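Local coordinates for hypothetical protein XCC0632 (Xanthomonas campestris pv. campestris, PDB 2IQI) that is of unknown function but is probably the auxiliary lipoprotein component of an ABC-type transport system, at residues 37-40 with 41-45. Numbering follows the deposited sequence.
Sequences PSAA and RIIDS
The carbonyl oxygen of A40 takes two backbone N-H groups from the turn that follows it. I43 N reaches A40 O at 2.9 Å from above the carbonyl plane, with a bent N-H...O angle of 141°. D44 N lies in that plane, 3.1 Å from A40 O, and makes the straighter bond at 156°. I42 N is near the same oxygen but badly angled, and bonds nothing there. The two bonds close a turn from A40 to D44, with R41 to I43 at helical backbone angles, in the loop joining strand 31-34 to strand 49-51.

In the same turn the methyl of A39 packs on I43, its CB 3.8 Å from the gamma-methyl I43 CG2, which stands anti to the backbone N of I43. Both residues also touch V107 of strand 101-110, and A39 reaches T70. D44 brings its CB against A40 O, while OD1 hydrogen-bonds the hydroxyl of T70, at the start of helix 69-82. I42 O accepts from N49 ND2.

Both main-chain bonds across the turn end on one oxygen, so the turn is closed by backbone bonding, while D44, A39 and I43 join it to helix 69-82 and strand 101-110.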
loop_
_atom_site.group_PDB
_atom_site.type_symbol
_atom_site.label_atom_id
_atom_site.label_comp_id
_atom_site.label_asym_id
_atom_site.label_seq_id
_atom_site.Cartn_x
_atom_site.Cartn_y
_atom_site.Cartn_z
ATOM N N PRO A 37 -6.878 -4.045 4.831
ATOM C CA PRO A 37 -6.688 -4.514 3.452
ATOM C C PRO A 37 -7.015 -5.976 3.358
ATOM O O PRO A 37 -6.833 -6.722 4.331
ATOM C CB PRO A 37 -5.203 -4.302 3.217
ATOM C CG PRO A 37 -4.845 -3.191 4.174
ATOM C CD PRO A 37 -5.628 -3.509 5.394
ATOM N N SER A 38 -7.526 -6.391 2.217
ATOM C CA SER A 38 -7.853 -7.790 2.029
ATOM C C SER A 38 -6.882 -8.369 1.002
ATOM O O SER A 38 -6.308 -7.594 0.201
ATOM C CB SER A 38 -9.327 -7.978 1.644
ATOM O OG SER A 38 -9.631 -7.308 0.446
ATOM N N ALA A 39 -6.683 -9.697 1.043
ATOM C CA ALA A 39 -5.668 -10.364 0.231
ATOM C C ALA A 39 -5.659 -11.873 0.388
ATOM O O ALA A 39 -6.021 -12.389 1.423
ATOM C CB ALA A 39 -4.280 -9.817 0.577
ATOM N N ALA A 40 -5.180 -12.584 -0.628
ATOM C CA ALA A 40 -4.911 -14.014 -0.485
ATOM C C ALA A 40 -3.896 -14.282 0.626
ATOM O O ALA A 40 -2.982 -13.461 0.867
ATOM C CB ALA A 40 -4.440 -14.573 -1.762
ATOM N N ARG A 41 -4.062 -15.425 1.304
ATOM C CA ARG A 41 -3.187 -15.833 2.415
ATOM C C ARG A 41 -1.694 -15.755 2.119
ATOM O O ARG A 41 -0.898 -15.471 3.000
ATOM C CB ARG A 41 -3.546 -17.228 2.913
ATOM C CG ARG A 41 -4.192 -17.195 4.273
ATOM C CD ARG A 41 -4.892 -18.502 4.588
ATOM N NE ARG A 41 -5.966 -18.237 5.551
ATOM C CZ ARG A 41 -6.517 -19.140 6.364
ATOM N NH1 ARG A 41 -6.099 -20.406 6.350
ATOM N NH2 ARG A 41 -7.487 -18.765 7.199
ATOM N N ILE A 42 -1.343 -16.012 0.867
ATOM C CA ILE A 42 0.023 -15.961 0.404
ATOM C C ILE A 42 0.648 -14.529 0.491
ATOM O O ILE A 42 1.850 -14.382 0.741
ATOM C CB ILE A 42 0.101 -16.600 -1.008
ATOM C CG1 ILE A 42 1.538 -16.968 -1.396
ATOM C CG2 ILE A 42 -0.596 -15.723 -2.081
ATOM C CD1 ILE A 42 1.613 -18.135 -2.418
ATOM N N ILE A 43 -0.173 -13.491 0.304
ATOM C CA ILE A 43 0.278 -12.104 0.406
ATOM C C ILE A 43 0.258 -11.690 1.867
ATOM O O ILE A 43 1.125 -10.962 2.358
ATOM C CB ILE A 43 -0.687 -11.162 -0.332
ATOM C CG1 ILE A 43 -0.552 -11.308 -1.850
ATOM C CG2 ILE A 43 -0.472 -9.707 0.092
ATOM C CD1 ILE A 43 -1.464 -10.354 -2.601
ATOM N N ASP A 44 -0.765 -12.172 2.552
ATOM C CA ASP A 44 -1.058 -11.795 3.914
ATOM C C ASP A 44 -0.294 -12.666 4.900
ATOM O O ASP A 44 -0.843 -13.084 5.925
ATOM C CB ASP A 44 -2.557 -11.980 4.130
ATOM C CG ASP A 44 -3.080 -11.176 5.272
ATOM O OD1 ASP A 44 -2.377 -10.235 5.713
ATOM O OD2 ASP A 44 -4.194 -11.508 5.727
ATOM N N SER A 45 0.954 -12.987 4.566
ATOM C CA SER A 45 1.813 -13.703 5.458
ATOM C C SER A 45 2.994 -12.771 5.783
ATOM O O SER A 45 3.163 -11.727 5.140
ATOM C CB SER A 45 2.281 -14.982 4.786
ATOM O OG SER A 45 3.502 -14.765 4.090
#